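Local coordinates for probable thiol peroxidase (PDB 2YZH), which probably reduces hydrogen peroxide and organic hydroperoxides to water and alcohols, as a thioredoxin-dependent thiol peroxidase of the peroxiredoxin family, at residues R5-K10 against V14-P19; K40-A45 against D81-S86; I52-S57 against R114-Y119; R134-I139 against V145-L150. All coordinates share one frame; numbering follows the deposited sequence.

Interaction 1 (R5-K10 against V14-P19); sequences RTVNLK and VTLVGP. With SO4 (sulfate ion), chain H.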
loop_
_atom_site.group_PDB
_atom_site.type_symbol
_atom_site.label_atom_id
_atom_site.label_comp_id
_atom_site.label_asym_id
_atom_site.label_seq_id
_atom_site.Cartn_x
_atom_site.Cartn_y
_atom_site.Cartn_z
ATOM N N ARG D 5 20.595 7.271 3.450
ATOM C CA ARG D 5 19.396 7.313 2.619
ATOM C C ARG D 5 19.612 6.582 1.301
ATOM O O ARG D 5 18.739 6.571 0.436
ATOM C CB ARG D 5 18.989 8.763 2.341
ATOM C CG ARG D 5 18.557 9.531 3.582
ATOM C CD ARG D 5 18.174 10.970 3.241
ATOM N NE ARG D 5 17.893 11.764 4.433
ATOM C CZ ARG D 5 16.769 11.695 5.140
ATOM N NH1 ARG D 5 15.798 10.864 4.781
ATOM N NH2 ARG D 5 16.613 12.463 6.212
ATOM N N THR D 6 20.785 5.973 1.159
ATOM C CA THR D 6 21.126 5.234 -0.048
ATOM C C THR D 6 21.991 4.015 0.283
ATOM O O THR D 6 22.682 3.987 1.301
ATOM C CB THR D 6 21.920 6.126 -1.045
ATOM O OG1 THR D 6 21.148 7.286 -1.385
ATOM C CG2 THR D 6 22.233 5.359 -2.316
ATOM N N VAL D 7 21.925 3.006 -0.576
ATOM C CA VAL D 7 22.732 1.795 -0.443
ATOM C C VAL D 7 23.033 1.380 -1.869
ATOM O O VAL D 7 22.383 1.856 -2.803
ATOM C CB VAL D 7 21.975 0.622 0.241
ATOM C CG1 VAL D 7 21.648 0.977 1.678
ATOM C CG2 VAL D 7 20.712 0.280 -0.541
ATOM N N ASN D 8 24.021 0.514 -2.051
ATOM C CA ASN D 8 24.341 0.045 -3.389
ATOM C C ASN D 8 23.776 -1.352 -3.598
ATOM O O ASN D 8 23.679 -2.141 -2.654
ATOM C CB ASN D 8 25.856 -0.035 -3.612
ATOM C CG ASN D 8 26.524 1.318 -3.622
ATOM O OD1 ASN D 8 25.948 2.310 -4.067
ATOM N ND2 ASN D 8 27.766 1.360 -3.154
ATOM N N LEU D 9 23.378 -1.642 -4.830
ATOM C CA LEU D 9 22.903 -2.974 -5.192
ATOM C C LEU D 9 23.817 -3.362 -6.344
ATOM O O LEU D 9 23.709 -2.818 -7.443
ATOM C CB LEU D 9 21.448 -2.972 -5.664
ATOM C CG LEU D 9 21.013 -4.313 -6.279
ATOM C CD1 LEU D 9 21.292 -5.457 -5.296
ATOM C CD2 LEU D 9 19.530 -4.266 -6.639
ATOM N N LYS D 10 24.730 -4.290 -6.082
ATOM C CA LYS D 10 25.690 -4.719 -7.091
ATOM C C LYS D 10 26.478 -3.519 -7.622
ATOM O O LYS D 10 26.696 -3.383 -8.824
ATOM C CB LYS D 10 24.975 -5.455 -8.230
ATOM C CG LYS D 10 24.297 -6.743 -7.762
ATOM C CD LYS D 10 23.603 -7.486 -8.884
ATOM C CE LYS D 10 22.959 -8.760 -8.364
ATOM N NZ LYS D 10 22.223 -9.495 -9.426
ATOM N N VAL D 14 21.093 3.024 -4.982
ATOM C CA VAL D 14 19.638 2.984 -5.008
ATOM C C VAL D 14 19.154 3.720 -3.768
ATOM O O VAL D 14 19.660 3.514 -2.665
ATOM C CB VAL D 14 19.081 1.542 -5.013
ATOM C CG1 VAL D 14 19.435 0.858 -6.320
ATOM C CG2 VAL D 14 19.609 0.767 -3.833
ATOM N N THR D 15 18.181 4.596 -3.953
ATOM C CA THR D 15 17.666 5.364 -2.840
ATOM C C THR D 15 16.675 4.572 -2.004
ATOM O O THR D 15 15.986 3.676 -2.504
ATOM C CB THR D 15 16.994 6.646 -3.339
ATOM O OG1 THR D 15 16.076 6.318 -4.389
ATOM C CG2 THR D 15 18.038 7.616 -3.870
ATOM N N LEU D 16 16.630 4.907 -0.721
ATOM C CA LEU D 16 15.722 4.276 0.223
ATOM C C LEU D 16 14.599 5.260 0.494
ATOM O O LEU D 16 14.770 6.470 0.339
ATOM C CB LEU D 16 16.443 3.971 1.538
ATOM C CG LEU D 16 17.661 3.049 1.440
ATOM C CD1 LEU D 16 18.325 2.932 2.807
ATOM C CD2 LEU D 16 17.227 1.690 0.914
ATOM N N VAL D 17 13.444 4.738 0.880
ATOM C CA VAL D 17 12.299 5.576 1.209
ATOM C C VAL D 17 12.515 6.077 2.642
ATOM O O VAL D 17 13.000 5.331 3.493
ATOM C CB VAL D 17 10.995 4.745 1.126
ATOM C CG1 VAL D 17 9.806 5.566 1.601
ATOM C CG2 VAL D 17 10.784 4.271 -0.308
ATOM N N GLY D 18 12.188 7.341 2.902
ATOM C CA GLY D 18 12.355 7.884 4.242
ATOM C C GLY D 18 11.304 7.333 5.196
ATOM O O GLY D 18 10.445 6.555 4.779
ATOM N N PRO D 19 11.336 7.717 6.484
ATOM C CA PRO D 19 12.290 8.633 7.114
ATOM C C PRO D 19 13.562 7.911 7.545
ATOM O O PRO D 19 13.558 6.698 7.755
ATOM C CB PRO D 19 11.514 9.144 8.316
ATOM C CG PRO D 19 10.797 7.896 8.755
ATOM C CD PRO D 19 10.261 7.362 7.431
HETATM S S SO4 H . 12.809 12.267 6.416
HETATM O O1 SO4 H . 11.719 12.602 7.353
HETATM O O2 SO4 H . 13.861 11.519 7.126
HETATM O O3 SO4 H . 12.270 11.448 5.308
HETATM O O4 SO4 H . 13.390 13.511 5.873
HETATM O O HOH W 1 16.065 8.806 0.226
#
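R5-K10 and V14-P19 are the two arms of an antiparallel beta hairpin, in which V7 and V14 form a hydrogen-bonded pair (CA-CA 5.6 Å) and T6 and T15 a non-hydrogen-bonded one. Two main-chain bonds close the V7/V14 pair: V7 N gives to V14 O at 3.1 Å, and V14 N gives to V7 O at 2.8 Å almost in line with the carbonyl (C=O...N 176°). One step along, L16 N donates to R5 O at 2.9 Å, from 36° above the carbonyl plane. On the V7 and V14 face, V7 CG2 presses on V14 CG2 at 3.5 Å; in both valines this methyl lies between the backbone N and the carbonyl carbon. L16 crosses V7 at about a right angle and brings its CD1 within 4.0 Å of V7 CG1, while L150 of strand 145-150 touches both. With an alanine at L16 both terminal methyls go, and V7 would probably be left with a gap along its CG1 and CG2 branches. The other face carries T6 and T15, where T15 packs on T15 of the second subunit. Beyond the paired strands, R5 turns the edge of its guanidinium to a sulfate, probably from the crystallisation liquor: NH1 (3.1 Å) and NH2 (3.0 Å) both donate to SO4 O2, which lies in the guanidinium plane. E20 N of the same chain and G126 N of the second subunit also bind this ion. The chemistry thus separates an apolar side, packed on strand 145-150, from an anion-holding arginine where two subunits meet.

Interaction 2 (K40-A45 against D81-S86); sequences KIVGGA and DVTVVS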
loop_
_atom_site.group_PDB
_atom_site.type_symbol
_atom_site.label_atom_id
_atom_site.label_comp_id
_atom_site.label_asym_id
_atom_site.label_seq_id
_atom_site.Cartn_x
_atom_site.Cartn_y
_atom_site.Cartn_z
ATOM N N LYS D 40 2.925 -10.469 15.275
ATOM C CA LYS D 40 3.816 -10.101 16.361
ATOM C C LYS D 40 4.152 -8.632 16.184
ATOM O O LYS D 40 4.216 -8.142 15.057
ATOM C CB LYS D 40 5.104 -10.928 16.294
ATOM C CG LYS D 40 6.183 -10.488 17.271
ATOM C CD LYS D 40 7.467 -11.293 17.099
ATOM C CE LYS D 40 8.539 -10.820 18.074
ATOM N NZ LYS D 40 9.837 -11.508 17.856
ATOM N N ILE D 41 4.354 -7.935 17.294
ATOM C CA ILE D 41 4.719 -6.528 17.242
ATOM C C ILE D 41 6.196 -6.395 17.589
ATOM O O ILE D 41 6.630 -6.882 18.630
ATOM C CB ILE D 41 3.934 -5.690 18.275
ATOM C CG1 ILE D 41 2.425 -5.873 18.076
ATOM C CG2 ILE D 41 4.362 -4.226 18.175
ATOM C CD1 ILE D 41 1.948 -5.597 16.676
ATOM N N VAL D 42 6.971 -5.760 16.714
ATOM C CA VAL D 42 8.384 -5.529 16.997
ATOM C C VAL D 42 8.528 -4.016 17.098
ATOM O O VAL D 42 7.757 -3.276 16.484
ATOM C CB VAL D 42 9.314 -6.078 15.892
ATOM C CG1 VAL D 42 9.139 -7.585 15.773
ATOM C CG2 VAL D 42 9.038 -5.394 14.572
ATOM N N GLY D 43 9.493 -3.555 17.883
ATOM C CA GLY D 43 9.672 -2.124 18.049
ATOM C C GLY D 43 8.930 -1.642 19.284
ATOM O O GLY D 43 8.418 -2.453 20.059
ATOM N N GLY D 44 8.859 -0.328 19.467
ATOM C CA GLY D 44 8.189 0.207 20.639
ATOM C C GLY D 44 8.979 -0.184 21.873
ATOM O O GLY D 44 10.055 -0.769 21.763
ATOM N N ALA D 45 8.454 0.124 23.050
ATOM C CA ALA D 45 9.153 -0.205 24.286
ATOM C C ALA D 45 8.677 -1.523 24.893
ATOM O O ALA D 45 7.484 -1.720 25.115
ATOM C CB ALA D 45 8.978 0.926 25.294
ATOM N N ASP D 81 15.428 -10.261 22.411
ATOM C CA ASP D 81 14.419 -10.794 21.505
ATOM C C ASP D 81 14.874 -10.418 20.099
ATOM O O ASP D 81 14.832 -9.248 19.722
ATOM C CB ASP D 81 13.052 -10.175 21.820
ATOM C CG ASP D 81 11.958 -10.691 20.916
ATOM O OD1 ASP D 81 11.798 -11.927 20.814
ATOM O OD2 ASP D 81 11.252 -9.862 20.307
ATOM N N VAL D 82 15.322 -11.413 19.337
ATOM C CA VAL D 82 15.827 -11.191 17.982
ATOM C C VAL D 82 14.855 -11.631 16.892
ATOM O O VAL D 82 14.390 -12.770 16.878
ATOM C CB VAL D 82 17.175 -11.933 17.780
ATOM C CG1 VAL D 82 17.771 -11.588 16.432
ATOM C CG2 VAL D 82 18.136 -11.563 18.894
ATOM N N THR D 83 14.566 -10.723 15.964
ATOM C CA THR D 83 13.646 -11.015 14.876
ATOM C C THR D 83 14.246 -10.639 13.524
ATOM O O THR D 83 14.747 -9.527 13.355
ATOM C CB THR D 83 12.325 -10.231 15.036
ATOM O OG1 THR D 83 11.771 -10.467 16.340
ATOM C CG2 THR D 83 11.315 -10.672 13.981
ATOM N N VAL D 84 14.205 -11.569 12.574
ATOM C CA VAL D 84 14.692 -11.317 11.213
ATOM C C VAL D 84 13.445 -10.983 10.395
ATOM O O VAL D 84 12.518 -11.787 10.332
ATOM C CB VAL D 84 15.376 -12.562 10.603
ATOM C CG1 VAL D 84 15.775 -12.280 9.157
ATOM C CG2 VAL D 84 16.613 -12.928 11.416
ATOM N N VAL D 85 13.420 -9.809 9.772
ATOM C CA VAL D 85 12.247 -9.380 9.008
ATOM C C VAL D 85 12.494 -9.168 7.519
ATOM O O VAL D 85 13.501 -8.581 7.130
ATOM C CB VAL D 85 11.682 -8.063 9.587
ATOM C CG1 VAL D 85 10.423 -7.642 8.823
ATOM C CG2 VAL D 85 11.373 -8.243 11.063
ATOM N N SER D 86 11.561 -9.633 6.695
ATOM C CA SER D 86 11.670 -9.471 5.246
ATOM C C SER D 86 10.277 -9.408 4.638
ATOM O O SER D 86 9.269 -9.569 5.338
ATOM C CB SER D 86 12.420 -10.647 4.625
ATOM O OG SER D 86 11.568 -11.775 4.532
#
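K40 and T83 meet tip to tip, the ammonium NZ of K40 donating to T83 OG1 at 2.7 Å, which makes this the tight point of a contact that buries 161 Å² in all. The lysine gets there by being fully stretched: CG lies anti to the backbone N (chi1 172°) and every later torsion is also near 180°, so NZ is carried over strand 81-86. The geometry of the strands explains the need for reach. Strand 40-42 crosses strand 81-86 at -100° with axes 9.6 Å apart, although strands 30-34 and 106-109 separate them in the sheet order, consistent with a strongly twisted sheet. Beside the polar bond, V42 CG1 lies next to T83, 3.9 Å from T83 OG1 and with the methyl CG2 a little farther off, on the buried side that I52 and A30 continue. The looser side is that of D81, which like K40 is partly exposed. Its carboxylate comes from the direction opposite to the lysine and forms a salt bridge with a weak bond, K40 NZ to D81 OD2 at 3.3 Å, while OD1 stands 3.6 Å from the same NZ. Replacing K40 by a methionine takes away the charged donor and would probably leave D81 without this counter-charge and T83 OG1 without this donor. The contact lies away from the predicted redox centre. Chemically it amounts to one ammonium shared between a buried hydroxyl and a more open carboxylate, a setting likely to keep the lysine charged while it bridges the two strands.

Interaction 3 (I52-S57 against R114-Y119); sequences IITVPS and RDMEKY
T54 OG1 is gripped by two main-chain groups, hydrogen-bonding to A133 O and, weakly, to A135 N. Its torsion (chi1 59°) sets the hydroxyl between the backbone N and the carbonyl carbon and leaves the methyl to face M116: T54 CG2 touches M116 CE at 3.6 Å. The same CE meets I52 CG2 at 3.7 Å, so a single thioether methyl fills the space in front of two alternate strand residues. M116 reaches this place by folding, with bends at chi2 (-47°) and chi3 (-73°). Within 114-119 the CE also rests over one face of the Y119 ring, 3.5 Å above the plane and offset toward the rim. I52 extends its other branch to the tyrosine at about a right angle, CD1 coming 3.6 Å from Y119 OH and 4.1 Å from Y119 CZ. The hydroxyl there is hydrogen-bonded to P28 O, which fixes the far end of the ring, and F137 stacks edge-to-face with it. No hydrogen bond joins the two segments; the contact is van der Waals packing, largely apolar, among four buried side chains. In the fold, the 3-10 turn of 115-119, in the connection between strands 106-109 and 135-139, lies against one face of the central sheet at strand 49-54. M116 also touches A30 of strand 30-34 and V85 of strand 80-86, whereas I53 points to the opposite face, toward helix 61-73.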
loop_
_atom_site.group_PDB
_atom_site.type_symbol
_atom_site.label_atom_id
_atom_site.label_comp_id
_atom_site.label_asym_id
_atom_site.label_seq_id
_atom_site.Cartn_x
_atom_site.Cartn_y
_atom_site.Cartn_z
ATOM N N ILE D 52 16.279 -6.128 15.649
ATOM C CA ILE D 52 15.506 -6.266 14.424
ATOM C C ILE D 52 16.482 -6.289 13.256
ATOM O O ILE D 52 17.208 -5.327 13.021
ATOM C CB ILE D 52 14.527 -5.090 14.272
ATOM C CG1 ILE D 52 13.593 -5.045 15.485
ATOM C CG2 ILE D 52 13.730 -5.228 12.984
ATOM C CD1 ILE D 52 12.691 -3.827 15.524
ATOM N N ILE D 53 16.488 -7.401 12.533
ATOM C CA ILE D 53 17.385 -7.595 11.406
ATOM C C ILE D 53 16.577 -7.646 10.117
ATOM O O ILE D 53 15.750 -8.535 9.938
ATOM C CB ILE D 53 18.155 -8.928 11.579
ATOM C CG1 ILE D 53 18.917 -8.901 12.910
ATOM C CG2 ILE D 53 19.085 -9.164 10.391
ATOM C CD1 ILE D 53 19.449 -10.251 13.366
ATOM N N THR D 54 16.799 -6.695 9.219
ATOM C CA THR D 54 16.054 -6.709 7.969
ATOM C C THR D 54 16.891 -7.281 6.838
ATOM O O THR D 54 18.100 -7.056 6.766
ATOM C CB THR D 54 15.558 -5.297 7.578
ATOM O OG1 THR D 54 16.676 -4.408 7.438
ATOM C CG2 THR D 54 14.603 -4.759 8.651
ATOM N N VAL D 55 16.245 -8.057 5.979
ATOM C CA VAL D 55 16.914 -8.655 4.836
ATOM C C VAL D 55 15.989 -8.641 3.624
ATOM O O VAL D 55 14.763 -8.613 3.753
ATOM C CB VAL D 55 17.354 -10.132 5.110
ATOM C CG1 VAL D 55 18.247 -10.195 6.344
ATOM C CG2 VAL D 55 16.131 -11.033 5.286
ATOM N N PRO D 56 16.573 -8.637 2.422
ATOM C CA PRO D 56 15.804 -8.633 1.177
ATOM C C PRO D 56 14.919 -9.875 1.055
ATOM O O PRO D 56 13.729 -9.772 0.777
ATOM C CB PRO D 56 16.893 -8.589 0.108
ATOM C CG PRO D 56 17.955 -7.777 0.760
ATOM C CD PRO D 56 17.994 -8.345 2.164
ATOM N N SER D 57 15.500 -11.053 1.263
ATOM C CA SER D 57 14.731 -12.290 1.160
ATOM C C SER D 57 15.480 -13.508 1.673
ATOM O O SER D 57 16.634 -13.744 1.304
ATOM C CB SER D 57 14.332 -12.548 -0.290
ATOM O OG SER D 57 13.675 -13.802 -0.416
ATOM N N ARG D 114 3.811 -3.609 5.610
ATOM C CA ARG D 114 5.072 -3.006 5.194
ATOM C C ARG D 114 5.441 -1.892 6.162
ATOM O O ARG D 114 5.818 -0.784 5.758
ATOM C CB ARG D 114 4.975 -2.457 3.764
ATOM C CG ARG D 114 6.342 -2.208 3.130
ATOM C CD ARG D 114 6.242 -1.896 1.636
ATOM N NE ARG D 114 5.639 -0.589 1.383
ATOM C CZ ARG D 114 5.442 -0.085 0.167
ATOM N NH1 ARG D 114 5.797 -0.783 -0.904
ATOM N NH2 ARG D 114 4.903 1.119 0.021
ATOM N N ASP D 115 5.336 -2.193 7.453
ATOM C CA ASP D 115 5.655 -1.214 8.485
ATOM C C ASP D 115 7.136 -0.873 8.552
ATOM O O ASP D 115 7.498 0.173 9.078
ATOM C CB ASP D 115 5.200 -1.708 9.864
ATOM C CG ASP D 115 3.723 -1.452 10.115
ATOM O OD1 ASP D 115 3.232 -0.381 9.700
ATOM O OD2 ASP D 115 3.062 -2.307 10.739
ATOM N N MET D 116 8.001 -1.738 8.025
ATOM C CA MET D 116 9.423 -1.438 8.096
ATOM C C MET D 116 9.802 -0.207 7.275
ATOM O O MET D 116 10.939 0.257 7.335
ATOM C CB MET D 116 10.263 -2.657 7.697
ATOM C CG MET D 116 10.149 -3.812 8.698
ATOM S SD MET D 116 10.338 -3.292 10.446
ATOM C CE MET D 116 12.113 -2.958 10.544
ATOM N N GLU D 117 8.854 0.322 6.503
ATOM C CA GLU D 117 9.118 1.543 5.746
ATOM C C GLU D 117 9.398 2.620 6.795
ATOM O O GLU D 117 10.132 3.587 6.546
ATOM C CB GLU D 117 7.887 1.972 4.930
ATOM C CG GLU D 117 8.100 3.281 4.158
ATOM C CD GLU D 117 6.837 3.808 3.493
ATOM O OE1 GLU D 117 6.016 2.990 3.028
ATOM O OE2 GLU D 117 6.673 5.047 3.420
ATOM N N LYS D 118 8.807 2.446 7.977
ATOM C CA LYS D 118 8.973 3.410 9.062
ATOM C C LYS D 118 10.384 3.413 9.637
ATOM O O LYS D 118 10.735 4.294 10.425
ATOM C CB LYS D 118 7.949 3.137 10.173
ATOM C CG LYS D 118 6.510 3.398 9.732
ATOM C CD LYS D 118 5.506 2.813 10.708
ATOM C CE LYS D 118 4.086 3.012 10.193
ATOM N NZ LYS D 118 3.103 2.200 10.962
ATOM N N TYR D 119 11.189 2.434 9.237
ATOM C CA TYR D 119 12.565 2.339 9.703
ATOM C C TYR D 119 13.544 2.845 8.649
ATOM O O TYR D 119 14.760 2.778 8.835
ATOM C CB TYR D 119 12.909 0.894 10.088
ATOM C CG TYR D 119 12.464 0.506 11.488
ATOM C CD1 TYR D 119 11.119 0.300 11.787
ATOM C CD2 TYR D 119 13.396 0.357 12.518
ATOM C CE1 TYR D 119 10.711 -0.046 13.081
ATOM C CE2 TYR D 119 12.998 0.015 13.809
ATOM C CZ TYR D 119 11.657 -0.185 14.083
ATOM O OH TYR D 119 11.268 -0.515 15.366
#

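Interaction 4 (R134-I139 against V145-L150); sequences RAVFII and VAYVQL
Strands 135-139 and 145-150 run antiparallel at 179° with axes 4.7 Å apart, pairing V136 with Q149 and I138 with Y147 as hydrogen-bonded pairs. V136 N gives to Q149 O at 2.8 Å, and Q149 N gives back to V136 O at 2.9 Å, both donors in the carbonyl plane. The ladder then breaks step: I138 O accepts A146 N at 2.8 Å and, more weakly, Y147 N at 3.3 Å. With A146 and Y147 both facing I138, this is a classic beta bulge, and it moves the register by one so that I139 opposes V145. The hairpin closes one edge of the thioredoxin-fold sheet within this chain, 145-150 being the outermost strand. On the face of V136, I138, Y147 and Q149, which helix 160-170 packs against, I138 CD1 presses on Y147 CD2 at 3.5 Å. With CG anti to the backbone N (chi1 169°), the Y147 ring lies along I138 CD1, and its hydroxyl receives Q149 NE2 at 2.9 Å; Y147 OH also bonds E162 OE2, and Q149 OE1 takes N159 N. On the other face F137 CD1 lies 3.8 Å from V148 CG1, and I139 CD1 meets V145 CG2. Ahead of the strand, R134 leads its guanidinium away from the partner, to a salt bridge with E66, a bond to I154 O and contact with C63, the predicted peroxidatic cysteine.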
loop_
_atom_site.group_PDB
_atom_site.type_symbol
_atom_site.label_atom_id
_atom_site.label_comp_id
_atom_site.label_asym_id
_atom_site.label_seq_id
_atom_site.Cartn_x
_atom_site.Cartn_y
_atom_site.Cartn_z
ATOM N N ARG D 134 19.323 -4.438 3.713
ATOM C CA ARG D 134 19.962 -5.191 4.785
ATOM C C ARG D 134 20.414 -4.252 5.895
ATOM O O ARG D 134 21.317 -3.429 5.707
ATOM C CB ARG D 134 21.152 -5.972 4.221
ATOM C CG ARG D 134 21.667 -7.098 5.110
ATOM C CD ARG D 134 22.852 -7.805 4.442
ATOM N NE ARG D 134 22.548 -8.219 3.071
ATOM C CZ ARG D 134 21.690 -9.182 2.747
ATOM N NH1 ARG D 134 21.044 -9.848 3.698
ATOM N NH2 ARG D 134 21.467 -9.474 1.474
ATOM N N ALA D 135 19.780 -4.371 7.056
ATOM C CA ALA D 135 20.119 -3.514 8.179
ATOM C C ALA D 135 19.895 -4.208 9.513
ATOM O O ALA D 135 19.279 -5.274 9.579
ATOM C CB ALA D 135 19.289 -2.241 8.125
ATOM N N VAL D 136 20.407 -3.588 10.568
ATOM C CA VAL D 136 20.259 -4.104 11.918
ATOM C C VAL D 136 19.954 -2.959 12.860
ATOM O O VAL D 136 20.596 -1.913 12.808
ATOM C CB VAL D 136 21.534 -4.809 12.414
ATOM C CG1 VAL D 136 21.322 -5.300 13.851
ATOM C CG2 VAL D 136 21.866 -5.974 11.509
ATOM N N PHE D 137 18.958 -3.164 13.714
ATOM C CA PHE D 137 18.556 -2.167 14.689
ATOM C C PHE D 137 18.539 -2.845 16.040
ATOM O O PHE D 137 18.179 -4.011 16.141
ATOM C CB PHE D 137 17.138 -1.661 14.400
ATOM C CG PHE D 137 16.992 -0.996 13.070
ATOM C CD1 PHE D 137 17.338 0.338 12.905
ATOM C CD2 PHE D 137 16.550 -1.720 11.967
ATOM C CE1 PHE D 137 17.255 0.948 11.653
ATOM C CE2 PHE D 137 16.465 -1.122 10.715
ATOM C CZ PHE D 137 16.820 0.216 10.560
ATOM N N ILE D 138 18.947 -2.121 17.071
ATOM C CA ILE D 138 18.892 -2.656 18.420
ATOM C C ILE D 138 18.096 -1.626 19.198
ATOM O O ILE D 138 18.438 -0.443 19.209
ATOM C CB ILE D 138 20.285 -2.835 19.042
ATOM C CG1 ILE D 138 21.094 -3.834 18.212
ATOM C CG2 ILE D 138 20.145 -3.366 20.462
ATOM C CD1 ILE D 138 22.515 -4.037 18.716
ATOM N N ILE D 139 17.013 -2.080 19.816
ATOM C CA ILE D 139 16.129 -1.209 20.577
ATOM C C ILE D 139 16.291 -1.480 22.067
ATOM O O ILE D 139 16.273 -2.637 22.490
ATOM C CB ILE D 139 14.653 -1.467 20.182
ATOM C CG1 ILE D 139 14.520 -1.502 18.652
ATOM C CG2 ILE D 139 13.751 -0.414 20.799
ATOM C CD1 ILE D 139 15.105 -0.298 17.930
ATOM N N VAL D 145 15.874 3.662 19.734
ATOM C CA VAL D 145 16.863 3.037 18.873
ATOM C C VAL D 145 18.208 3.290 19.552
ATOM O O VAL D 145 18.619 4.434 19.717
ATOM C CB VAL D 145 16.872 3.677 17.469
ATOM C CG1 VAL D 145 17.943 3.025 16.614
ATOM C CG2 VAL D 145 15.498 3.531 16.825
ATOM N N ALA D 146 18.888 2.223 19.944
ATOM C CA ALA D 146 20.165 2.351 20.630
ATOM C C ALA D 146 21.346 2.070 19.718
ATOM O O ALA D 146 22.487 2.375 20.063
ATOM C CB ALA D 146 20.198 1.407 21.828
ATOM N N TYR D 147 21.068 1.500 18.550
ATOM C CA TYR D 147 22.114 1.149 17.600
ATOM C C TYR D 147 21.535 0.935 16.207
ATOM O O TYR D 147 20.402 0.474 16.064
ATOM C CB TYR D 147 22.798 -0.141 18.065
ATOM C CG TYR D 147 23.732 -0.775 17.058
ATOM C CD1 TYR D 147 25.087 -0.444 17.027
ATOM C CD2 TYR D 147 23.263 -1.721 16.148
ATOM C CE1 TYR D 147 25.954 -1.047 16.115
ATOM C CE2 TYR D 147 24.116 -2.324 15.232
ATOM C CZ TYR D 147 25.462 -1.983 15.223
ATOM O OH TYR D 147 26.305 -2.592 14.324
ATOM N N VAL D 148 22.318 1.266 15.184
ATOM C CA VAL D 148 21.888 1.073 13.804
ATOM C C VAL D 148 23.061 0.689 12.913
ATOM O O VAL D 148 24.181 1.177 13.090
ATOM C CB VAL D 148 21.250 2.352 13.191
ATOM C CG1 VAL D 148 20.043 2.789 14.004
ATOM C CG2 VAL D 148 22.281 3.465 13.122
ATOM N N GLN D 149 22.803 -0.208 11.970
ATOM C CA GLN D 149 23.810 -0.608 11.006
ATOM C C GLN D 149 23.129 -0.854 9.669
ATOM O O GLN D 149 22.273 -1.728 9.546
ATOM C CB GLN D 149 24.562 -1.877 11.425
ATOM C CG GLN D 149 25.532 -2.331 10.326
ATOM C CD GLN D 149 26.226 -3.655 10.606
ATOM O OE1 GLN D 149 26.731 -4.297 9.685
ATOM N NE2 GLN D 149 26.262 -4.065 11.870
ATOM N N LEU D 150 23.492 -0.052 8.678
ATOM C CA LEU D 150 22.944 -0.211 7.345
ATOM C C LEU D 150 24.091 -0.714 6.487
ATOM O O LEU D 150 25.058 0.014 6.266
ATOM C CB LEU D 150 22.446 1.126 6.791
ATOM C CG LEU D 150 21.956 1.061 5.340
ATOM C CD1 LEU D 150 20.711 0.177 5.263
ATOM C CD2 LEU D 150 21.638 2.457 4.832
#

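Interactions 2, 3 and 4 all reach one sheet, with strand 49-54 in its middle: I53 O accepts V85 N at 2.7 Å on one side, and I52 O accepts F137 N at 2.9 Å on the other. Interaction 1 is a separate hairpin reaching interaction 4 through V7 CG1 and L150 CD2 (3.5 Å), and touching interaction 3 where V17 and P19 pack on E117 and K118. It stands about 13 Å from interaction 2 at nearest atoms, across the chain's centre. Side-chain distances to C63, the predicted peroxidatic cysteine, grade the contacts: about 3 Å from R134, probably as for the arginine that accompanies this cysteine in peroxiredoxins, about 9 Å from T54 and about 10 Å from L9.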